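Local coordinates for protein cortical-lytic enzyme (Bacillus cereus, PDB 4S3J) that acts as an N-acetylglucosaminidase of glycosyl hydrolase family 18 that degrades partially broken-down spore cortex peptidoglycan during germination, recognising its muramic acid delta-lactam, at residues 295-299 with 364-368; 326-331 with 378-384; 351-357 with 370-375. One frame throughout, in Å; residues are numbered along the deposited sequence.

Contact 1: residues 295-299 with 364-368; sequences AISPI and TAQAP
I299 and A365 join the loop leading into helix 299-312, a barrel helix, to a small alpha+beta subdomain inserted between the last two barrel strands, as in many family 18 chitinases. The subdomain side is a G1 beta bulge, formed where Q366 and A367 both face D362 at the start of strand 367-373. One backbone hydrogen bond crosses the contact: I299 N donates to A365 O over 3.0 Å, with 156° at the hydrogen. Since P298 is the N-cap residue, this bond engages an amide of the helix's first turn. P298 CA also lies 3.5 Å from A365 O, a CA-H...O contact beside the stronger bond. A water lies within hydrogen-bonding distance of both S297 O and Q366 O, and K393 NZ also binds S297 O. Among apolar contacts, the methyl of A295 meets A365 CB at 3.9 Å and A367 CB at 4.0 Å, with W383 packing against A295 and A367. With CG1 of I299 anti to the backbone N (chi1 -162°), CG2 is the branch turned to T364 O and Q366 CG. The Q366 chain bends at chi2, carrying its amide off to S392 and Y361, while its CG stays 3.8 Å from I299 CG2.

Contact 2: residues 326-331 with 378-384; sequences GFDWKL and VQHEVWF
The carboxylate of D328 is gripped from two directions: OD1 accepts ND1-H of H380 at 2.6 Å, and OD2 is taken by the hydroxyl of Y372. The H380 bond is fairly straight, 158° at the hydrogen, and reaches OD1 on its syn side. OD1 lies in the imidazole plane, although the carboxylate itself is turned 76° from that ring. Setting CG anti to the backbone N (chi1 178°) lets D328 reach diagonally to H380, two residues from its own partner V382 and on the same face of the sheet. These side chains project from an antiparallel pair, 326-330 with 379-383, axes 4.6 Å apart, in which strand 318-330 runs on from the barrel into the inserted alpha+beta subdomain, consistent with family 18. F327-W383 and W329-E381 are hydrogen-bonded pairs, each with two backbone bonds, alternating with the non-hydrogen-bonded D328-V382 and K330-H380. K330 runs beside H380, its CG over one imidazole face, 3.9 Å from the ring centroid in a CH-pi contact; Y372 also stacks on H380. On the other side of the sheet, W329 CZ3 touches W383 CD1 at 3.8 Å, the two indoles set obliquely. E381 OE2 uses its anti lone pair for W383 NE1, 2.9 Å away and nearly in the indole plane. L331 CD1 lies 3.6 Å from CD of Q379, whose OE1 is bonded by N371 ND2. With ND1 on D328 and NE2 bonded to D374, H380 has both ring nitrogens engaged by carboxylates, which fixes its rotation and would probably favour a protonated, positively charged imidazole.

Contact 3: residues 351-357 with 370-375; sequences LARKYNV and FNYFDE
Helix 345-354, which packs on strand 367-373 within the alpha+beta insertion of the catalytic domain, ends in a Schellman motif, N356 taking positive phi as V357 N bonds back to A352 O, and Y355, the first residue past the helix, has its CA 6.3 Å from Y372 CA. The two tyrosine rings form an offset stack, planes 11° apart and centroids separated by 4.4 Å. The methylene CG of K354 lies over the centre of the opposite face of Y355, sandwiching it. Y372 reaches this position with CG between backbone N and carbonyl carbon (chi1 70°), and its hydroxyl, held by D328, also meets L351 CD2. Nearer the strand's start, the A352 methyl sits above the centre of the F370 ring, 3.9 Å from its centroid and 9° off the normal, a CH-pi contact. L351 CB meets the edge of the same ring, and V357 CG2 approaches F370 CD2 at 3.8 Å. A water links Y355 O to F373 N. At the outer end, Y355 OH donates to E375 OE1 at 2.8 Å, coming from above the carboxylate plane, and K354 NZ makes a long salt bridge of 3.6 Å to E375 OE2. K354 NZ also donates weakly to Y355 OH, linking lysine, tyrosine and glutamate; the nearby ammonium would probably stabilise the negative charge of E375, while the stack restrains the phenol that bonds it.

Strand 367-373 connects all three contacts: its first residues serve contact 1 and its later ones contact 3, whose centres lie about 20 Å apart, while strand 379-383 of contact 2 pairs with it antiparallel. Contacts 2 and 3, with centres about 10 Å apart, are joined by a probable hydrogen bond from D328 OD2 to Y372 OH (2.6 Å) and by H380 N to Y372 O (2.8 Å). Contact 1 meets contact 2 through P368 O and F384 N at 3.2 Å, and through A295 N packed 3.6 Å from W383 CD2. All three lie away from E220, the probable proton donor; contacts 2 and 3 build the inserted subdomain and contact 1 joins its base to the barrel.

Contact 1: residues 295-299 with 364-368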
loop_
_atom_site.group_PDB
_atom_site.type_symbol
_atom_site.label_atom_id
_atom_site.label_comp_id
_atom_site.label_asym_id
_atom_site.label_seq_id
_atom_site.Cartn_x
_atom_site.Cartn_y
_atom_site.Cartn_z
ATOM N N ALA A 295 6.276 -0.374 -14.380
ATOM C CA ALA A 295 5.374 -0.153 -13.249
ATOM C C ALA A 295 5.724 -1.083 -12.073
ATOM O O ALA A 295 5.973 -2.273 -12.274
ATOM C CB ALA A 295 3.958 -0.360 -13.655
ATOM N N ILE A 296 5.673 -0.545 -10.861
ATOM C CA ILE A 296 6.027 -1.311 -9.662
ATOM C C ILE A 296 4.946 -2.353 -9.332
ATOM O O ILE A 296 5.267 -3.477 -8.935
ATOM C CB ILE A 296 6.271 -0.377 -8.430
ATOM C CG1 ILE A 296 7.605 0.384 -8.540
ATOM C CG2 ILE A 296 6.360 -1.166 -7.131
ATOM C CD1 ILE A 296 7.663 1.388 -9.582
ATOM N N SER A 297 3.678 -1.986 -9.472
ATOM C CA SER A 297 2.572 -2.888 -9.148
ATOM C C SER A 297 1.456 -2.814 -10.200
ATOM O O SER A 297 0.342 -2.323 -9.935
ATOM C CB SER A 297 2.043 -2.563 -7.748
ATOM O OG SER A 297 1.672 -1.200 -7.630
ATOM N N PRO A 298 1.745 -3.277 -11.433
ATOM C CA PRO A 298 0.781 -3.207 -12.539
ATOM C C PRO A 298 -0.521 -3.922 -12.166
ATOM O O PRO A 298 -0.455 -4.988 -11.565
ATOM C CB PRO A 298 1.511 -3.913 -13.682
ATOM C CG PRO A 298 2.494 -4.802 -12.999
ATOM C CD PRO A 298 2.953 -4.032 -11.805
ATOM N N ILE A 299 -1.668 -3.337 -12.491
ATOM C CA ILE A 299 -2.923 -3.781 -11.901
ATOM C C ILE A 299 -3.390 -5.140 -12.437
ATOM O O ILE A 299 -4.055 -5.876 -11.731
ATOM C CB ILE A 299 -4.008 -2.698 -12.114
ATOM C CG1 ILE A 299 -5.165 -2.921 -11.140
ATOM C CG2 ILE A 299 -4.445 -2.658 -13.555
ATOM C CD1 ILE A 299 -6.063 -1.705 -10.985
ATOM N N THR A 364 -2.942 0.559 -19.229
ATOM C CA THR A 364 -2.900 -0.896 -19.073
ATOM C C THR A 364 -2.332 -1.284 -17.707
ATOM O O THR A 364 -2.950 -2.054 -16.968
ATOM C CB THR A 364 -2.095 -1.542 -20.215
ATOM O OG1 THR A 364 -2.745 -1.225 -21.453
ATOM C CG2 THR A 364 -2.029 -3.062 -20.068
ATOM N N ALA A 365 -1.159 -0.764 -17.365
ATOM C CA ALA A 365 -0.599 -0.975 -16.044
ATOM C C ALA A 365 -1.367 -0.243 -14.956
ATOM O O ALA A 365 -1.324 -0.659 -13.798
ATOM C CB ALA A 365 0.865 -0.531 -16.021
ATOM N N GLN A 366 -2.044 0.844 -15.333
ATOM C CA GLN A 366 -2.618 1.840 -14.416
ATOM C C GLN A 366 -1.518 2.404 -13.520
ATOM O O GLN A 366 -1.422 2.076 -12.340
ATOM C CB GLN A 366 -3.789 1.255 -13.593
ATOM C CG GLN A 366 -5.063 0.987 -14.423
ATOM C CD GLN A 366 -5.806 2.256 -14.800
ATOM O OE1 GLN A 366 -5.980 3.156 -13.976
ATOM N NE2 GLN A 366 -6.269 2.322 -16.040
ATOM N N ALA A 367 -0.652 3.221 -14.127
ATOM C CA ALA A 367 0.456 3.845 -13.418
ATOM C C ALA A 367 1.014 5.055 -14.160
ATOM O O ALA A 367 1.085 5.049 -15.403
ATOM C CB ALA A 367 1.562 2.855 -13.198
ATOM N N PRO A 368 1.404 6.089 -13.403
ATOM C CA PRO A 368 2.045 7.266 -13.996
ATOM C C PRO A 368 3.533 7.047 -14.209
ATOM O O PRO A 368 4.168 6.282 -13.477
ATOM C CB PRO A 368 1.803 8.348 -12.954
ATOM C CG PRO A 368 1.833 7.580 -11.646
ATOM C CD PRO A 368 1.162 6.269 -11.953
HETATM O O HOH W 1 0.036 0.230 -11.011
#

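Contact 2: residues 326-331 with 378-384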
loop_
_atom_site.group_PDB
_atom_site.type_symbol
_atom_site.label_atom_id
_atom_site.label_comp_id
_atom_site.label_asym_id
_atom_site.label_seq_id
_atom_site.Cartn_x
_atom_site.Cartn_y
_atom_site.Cartn_z
ATOM N N GLY A 326 7.911 4.964 -5.812
ATOM C CA GLY A 326 8.242 4.672 -7.189
ATOM C C GLY A 326 9.757 4.548 -7.280
ATOM O O GLY A 326 10.449 4.593 -6.249
ATOM N N PHE A 327 10.278 4.409 -8.503
ATOM C CA PHE A 327 11.729 4.385 -8.728
ATOM C C PHE A 327 12.111 5.299 -9.882
ATOM O O PHE A 327 11.335 5.488 -10.825
ATOM C CB PHE A 327 12.233 2.978 -9.038
ATOM C CG PHE A 327 12.203 2.038 -7.856
ATOM C CD1 PHE A 327 13.049 2.227 -6.779
ATOM C CD2 PHE A 327 11.326 0.987 -7.844
ATOM C CE1 PHE A 327 13.020 1.352 -5.684
ATOM C CE2 PHE A 327 11.280 0.109 -6.767
ATOM C CZ PHE A 327 12.134 0.302 -5.684
ATOM N N ASP A 328 13.316 5.842 -9.772
ATOM C CA ASP A 328 13.962 6.634 -10.806
ATOM C C ASP A 328 15.144 5.796 -11.294
ATOM O O ASP A 328 16.078 5.545 -10.528
ATOM C CB ASP A 328 14.400 7.987 -10.228
ATOM C CG ASP A 328 15.126 8.867 -11.235
ATOM O OD1 ASP A 328 15.745 8.339 -12.187
ATOM O OD2 ASP A 328 15.103 10.097 -11.043
ATOM N N TRP A 329 15.052 5.286 -12.514
ATOM C CA TRP A 329 16.094 4.496 -13.164
ATOM C C TRP A 329 16.909 5.330 -14.146
ATOM O O TRP A 329 16.338 6.060 -14.938
ATOM C CB TRP A 329 15.479 3.348 -13.956
ATOM C CG TRP A 329 14.863 2.206 -13.216
ATOM C CD1 TRP A 329 15.491 1.047 -12.859
ATOM C CD2 TRP A 329 13.486 2.057 -12.817
ATOM N NE1 TRP A 329 14.603 0.204 -12.235
ATOM C CE2 TRP A 329 13.366 0.790 -12.204
ATOM C CE3 TRP A 329 12.348 2.867 -12.915
ATOM C CZ2 TRP A 329 12.163 0.315 -11.685
ATOM C CZ3 TRP A 329 11.140 2.384 -12.396
ATOM C CH2 TRP A 329 11.063 1.116 -11.804
ATOM N N LYS A 330 18.226 5.184 -14.135
ATOM C CA LYS A 330 19.065 5.729 -15.200
ATOM C C LYS A 330 19.118 4.745 -16.353
ATOM O O LYS A 330 19.157 3.531 -16.140
ATOM C CB LYS A 330 20.475 6.032 -14.688
ATOM C CG LYS A 330 20.519 7.196 -13.722
ATOM C CD LYS A 330 21.923 7.387 -13.206
ATOM C CE LYS A 330 21.988 8.472 -12.178
ATOM N NZ LYS A 330 23.372 8.568 -11.631
ATOM N N LEU A 331 19.107 5.273 -17.581
ATOM C CA LEU A 331 19.093 4.470 -18.810
ATOM C C LEU A 331 20.424 4.613 -19.532
ATOM O O LEU A 331 21.092 5.632 -19.398
ATOM C CB LEU A 331 17.936 4.910 -19.728
ATOM C CG LEU A 331 16.517 4.747 -19.179
ATOM C CD1 LEU A 331 15.469 5.294 -20.161
ATOM C CD2 LEU A 331 16.207 3.314 -18.873
ATOM N N VAL A 378 22.211 12.490 -18.927
ATOM C CA VAL A 378 21.848 11.093 -18.732
ATOM C C VAL A 378 20.323 10.987 -18.728
ATOM O O VAL A 378 19.655 11.797 -18.068
ATOM C CB VAL A 378 22.453 10.536 -17.418
ATOM C CG1 VAL A 378 21.992 9.116 -17.159
ATOM C CG2 VAL A 378 23.987 10.601 -17.471
ATOM N N GLN A 379 19.772 10.024 -19.470
ATOM C CA GLN A 379 18.318 9.811 -19.471
ATOM C C GLN A 379 17.867 9.028 -18.239
ATOM O O GLN A 379 18.548 8.074 -17.824
ATOM C CB GLN A 379 17.873 9.072 -20.732
ATOM C CG GLN A 379 16.353 9.039 -20.829
ATOM C CD GLN A 379 15.770 8.323 -22.038
ATOM O OE1 GLN A 379 14.551 8.150 -22.111
ATOM N NE2 GLN A 379 16.608 7.927 -22.992
ATOM N N HIS A 380 16.748 9.447 -17.652
ATOM C CA HIS A 380 16.092 8.741 -16.549
ATOM C C HIS A 380 14.671 8.336 -16.949
ATOM O O HIS A 380 14.020 9.027 -17.747
ATOM C CB HIS A 380 15.996 9.621 -15.309
ATOM C CG HIS A 380 17.309 10.020 -14.701
ATOM N ND1 HIS A 380 17.654 9.703 -13.403
ATOM C CD2 HIS A 380 18.322 10.782 -15.182
ATOM C CE1 HIS A 380 18.827 10.219 -13.115
ATOM N NE2 HIS A 380 19.264 10.885 -14.182
ATOM N N GLU A 381 14.184 7.251 -16.355
ATOM C CA GLU A 381 12.780 6.848 -16.468
ATOM C C GLU A 381 12.229 6.634 -15.071
ATOM O O GLU A 381 12.853 5.947 -14.257
ATOM C CB GLU A 381 12.634 5.574 -17.305
ATOM C CG GLU A 381 11.214 5.178 -17.579
ATOM C CD GLU A 381 11.094 4.188 -18.694
ATOM O OE1 GLU A 381 11.756 4.366 -19.742
ATOM O OE2 GLU A 381 10.333 3.225 -18.531
ATOM N N VAL A 382 11.067 7.216 -14.809
ATOM C CA VAL A 382 10.429 7.150 -13.515
ATOM C C VAL A 382 9.056 6.517 -13.606
ATOM O O VAL A 382 8.252 6.920 -14.442
ATOM C CB VAL A 382 10.282 8.556 -12.904
ATOM C CG1 VAL A 382 9.621 8.476 -11.548
ATOM C CG2 VAL A 382 11.628 9.262 -12.818
ATOM N N TRP A 383 8.793 5.516 -12.758
ATOM C CA TRP A 383 7.451 4.946 -12.570
ATOM C C TRP A 383 7.087 5.163 -11.105
ATOM O O TRP A 383 7.945 4.997 -10.247
ATOM C CB TRP A 383 7.412 3.456 -12.933
ATOM C CG TRP A 383 7.524 3.225 -14.399
ATOM C CD1 TRP A 383 8.669 3.169 -15.140
ATOM C CD2 TRP A 383 6.441 3.048 -15.316
ATOM N NE1 TRP A 383 8.367 2.963 -16.466
ATOM C CE2 TRP A 383 7.008 2.869 -16.605
ATOM C CE3 TRP A 383 5.049 3.008 -15.176
ATOM C CZ2 TRP A 383 6.221 2.704 -17.746
ATOM C CZ3 TRP A 383 4.278 2.807 -16.304
ATOM C CH2 TRP A 383 4.862 2.657 -17.569
ATOM N N PHE A 384 5.854 5.578 -10.820
ATOM C CA PHE A 384 5.511 5.897 -9.441
ATOM C C PHE A 384 4.017 5.689 -9.178
ATOM O O PHE A 384 3.354 4.994 -9.953
ATOM C CB PHE A 384 6.012 7.323 -9.085
ATOM C CG PHE A 384 5.305 8.451 -9.762
ATOM C CD1 PHE A 384 5.521 8.745 -11.115
ATOM C CD2 PHE A 384 4.476 9.276 -9.023
ATOM C CE1 PHE A 384 4.839 9.822 -11.722
ATOM C CE2 PHE A 384 3.787 10.339 -9.631
ATOM C CZ PHE A 384 4.001 10.630 -10.962
HETATM O O HOH W 2 21.222 7.890 -20.896
#

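Contact 3: residues 351-357 with 370-375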
loop_
_atom_site.group_PDB
_atom_site.type_symbol
_atom_site.label_atom_id
_atom_site.label_comp_id
_atom_site.label_asym_id
_atom_site.label_seq_id
_atom_site.Cartn_x
_atom_site.Cartn_y
_atom_site.Cartn_z
ATOM N N LEU A 351 10.575 15.837 -9.632
ATOM C CA LEU A 351 11.516 15.571 -10.714
ATOM C C LEU A 351 10.968 16.021 -12.070
ATOM O O LEU A 351 11.678 16.616 -12.885
ATOM C CB LEU A 351 11.861 14.081 -10.755
ATOM C CG LEU A 351 12.747 13.595 -9.611
ATOM C CD1 LEU A 351 12.694 12.092 -9.580
ATOM C CD2 LEU A 351 14.207 14.067 -9.742
ATOM N N ALA A 352 9.704 15.723 -12.336
ATOM C CA ALA A 352 9.094 16.136 -13.610
ATOM C C ALA A 352 9.060 17.654 -13.678
ATOM O O ALA A 352 9.304 18.243 -14.733
ATOM C CB ALA A 352 7.698 15.540 -13.758
ATOM N N ARG A 353 8.775 18.315 -12.556
ATOM C CA ARG A 353 8.797 19.781 -12.517
ATOM C C ARG A 353 10.205 20.335 -12.818
ATOM O O ARG A 353 10.403 21.240 -13.646
ATOM C CB ARG A 353 8.322 20.258 -11.146
ATOM C CG ARG A 353 8.290 21.776 -10.976
ATOM C CD ARG A 353 7.784 22.161 -9.572
ATOM N NE ARG A 353 6.398 21.750 -9.372
ATOM C CZ ARG A 353 5.948 20.770 -8.607
ATOM N NH1 ARG A 353 4.639 20.522 -8.601
ATOM N NH2 ARG A 353 6.757 20.068 -7.839
ATOM N N LYS A 354 11.197 19.784 -12.138
ATOM C CA LYS A 354 12.565 20.290 -12.252
ATOM C C LYS A 354 13.100 20.167 -13.671
ATOM O O LYS A 354 13.780 21.071 -14.179
ATOM C CB LYS A 354 13.490 19.541 -11.292
ATOM C CG LYS A 354 14.951 19.920 -11.374
ATOM C CD LYS A 354 15.708 19.250 -10.275
ATOM C CE LYS A 354 17.209 19.527 -10.410
ATOM N NZ LYS A 354 18.004 18.724 -9.453
ATOM N N TYR A 355 12.819 19.025 -14.295
ATOM C CA TYR A 355 13.373 18.710 -15.609
ATOM C C TYR A 355 12.393 18.983 -16.771
ATOM O O TYR A 355 12.628 18.578 -17.922
ATOM C CB TYR A 355 13.885 17.271 -15.599
ATOM C CG TYR A 355 15.070 17.137 -14.659
ATOM C CD1 TYR A 355 16.309 17.681 -14.993
ATOM C CD2 TYR A 355 14.966 16.475 -13.436
ATOM C CE1 TYR A 355 17.391 17.575 -14.143
ATOM C CE2 TYR A 355 16.040 16.370 -12.584
ATOM C CZ TYR A 355 17.255 16.923 -12.941
ATOM O OH TYR A 355 18.323 16.804 -12.083
ATOM N N ASN A 356 11.313 19.687 -16.449
ATOM C CA ASN A 356 10.353 20.207 -17.412
ATOM C C ASN A 356 9.756 19.192 -18.376
ATOM O O ASN A 356 9.689 19.438 -19.598
ATOM C CB ASN A 356 11.013 21.316 -18.253
ATOM C CG ASN A 356 11.588 22.435 -17.401
ATOM O OD1 ASN A 356 10.851 23.208 -16.792
ATOM N ND2 ASN A 356 12.912 22.526 -17.358
ATOM N N VAL A 357 9.240 18.100 -17.835
ATOM C CA VAL A 357 8.537 17.118 -18.629
ATOM C C VAL A 357 7.168 16.831 -17.996
ATOM O O VAL A 357 6.993 16.998 -16.781
ATOM C CB VAL A 357 9.374 15.820 -18.751
ATOM C CG1 VAL A 357 10.670 16.105 -19.517
ATOM C CG2 VAL A 357 9.658 15.240 -17.389
ATOM N N PHE A 370 7.276 8.942 -16.488
ATOM C CA PHE A 370 7.861 9.949 -17.367
ATOM C C PHE A 370 9.342 9.680 -17.566
ATOM O O PHE A 370 9.946 8.868 -16.845
ATOM C CB PHE A 370 7.657 11.382 -16.839
ATOM C CG PHE A 370 8.198 11.621 -15.464
ATOM C CD1 PHE A 370 7.411 11.372 -14.338
ATOM C CD2 PHE A 370 9.493 12.097 -15.275
ATOM C CE1 PHE A 370 7.901 11.575 -13.072
ATOM C CE2 PHE A 370 9.980 12.309 -14.013
ATOM C CZ PHE A 370 9.196 12.045 -12.909
ATOM N N ASN A 371 9.913 10.337 -18.572
ATOM C CA ASN A 371 11.352 10.275 -18.850
ATOM C C ASN A 371 11.913 11.693 -18.902
ATOM O O ASN A 371 11.219 12.640 -19.328
ATOM C CB ASN A 371 11.650 9.570 -20.170
ATOM C CG ASN A 371 11.254 8.106 -20.174
ATOM O OD1 ASN A 371 10.069 7.767 -20.035
ATOM N ND2 ASN A 371 12.228 7.237 -20.425
ATOM N N TYR A 372 13.172 11.851 -18.503
ATOM C CA TYR A 372 13.818 13.158 -18.534
ATOM C C TYR A 372 15.320 13.013 -18.741
ATOM O O TYR A 372 15.857 11.916 -18.589
ATOM C CB TYR A 372 13.529 13.929 -17.243
ATOM C CG TYR A 372 14.183 13.428 -15.966
ATOM C CD1 TYR A 372 15.441 13.882 -15.579
ATOM C CD2 TYR A 372 13.531 12.525 -15.125
ATOM C CE1 TYR A 372 16.043 13.441 -14.385
ATOM C CE2 TYR A 372 14.125 12.081 -13.925
ATOM C CZ TYR A 372 15.384 12.549 -13.563
ATOM O OH TYR A 372 15.996 12.120 -12.382
ATOM N N PHE A 373 15.986 14.115 -19.101
ATOM C CA PHE A 373 17.453 14.175 -19.110
ATOM C C PHE A 373 17.949 15.040 -17.967
ATOM O O PHE A 373 17.429 16.144 -17.758
ATOM C CB PHE A 373 17.998 14.739 -20.428
ATOM C CG PHE A 373 17.892 13.804 -21.572
ATOM C CD1 PHE A 373 18.803 12.787 -21.726
ATOM C CD2 PHE A 373 16.893 13.955 -22.519
ATOM C CE1 PHE A 373 18.702 11.897 -22.779
ATOM C CE2 PHE A 373 16.787 13.065 -23.567
ATOM C CZ PHE A 373 17.693 12.054 -23.710
ATOM N N ASP A 374 18.949 14.564 -17.225
ATOM C CA ASP A 374 19.521 15.393 -16.177
ATOM C C ASP A 374 20.596 16.326 -16.760
ATOM O O ASP A 374 20.845 16.336 -17.973
ATOM C CB ASP A 374 20.077 14.532 -15.007
ATOM C CG ASP A 374 21.243 13.627 -15.394
ATOM O OD1 ASP A 374 21.972 13.919 -16.362
ATOM O OD2 ASP A 374 21.432 12.599 -14.688
ATOM N N GLU A 375 21.207 17.105 -15.873
ATOM C CA GLU A 375 22.177 18.134 -16.244
ATOM C C GLU A 375 23.431 17.548 -16.900
ATOM O O GLU A 375 24.186 18.258 -17.580
ATOM C CB GLU A 375 22.585 18.926 -14.991
ATOM C CG GLU A 375 21.440 19.619 -14.248
ATOM C CD GLU A 375 20.821 18.771 -13.122
ATOM O OE1 GLU A 375 20.750 17.521 -13.227
ATOM O OE2 GLU A 375 20.407 19.373 -12.106
HETATM O O HOH W 3 14.572 16.730 -19.369
#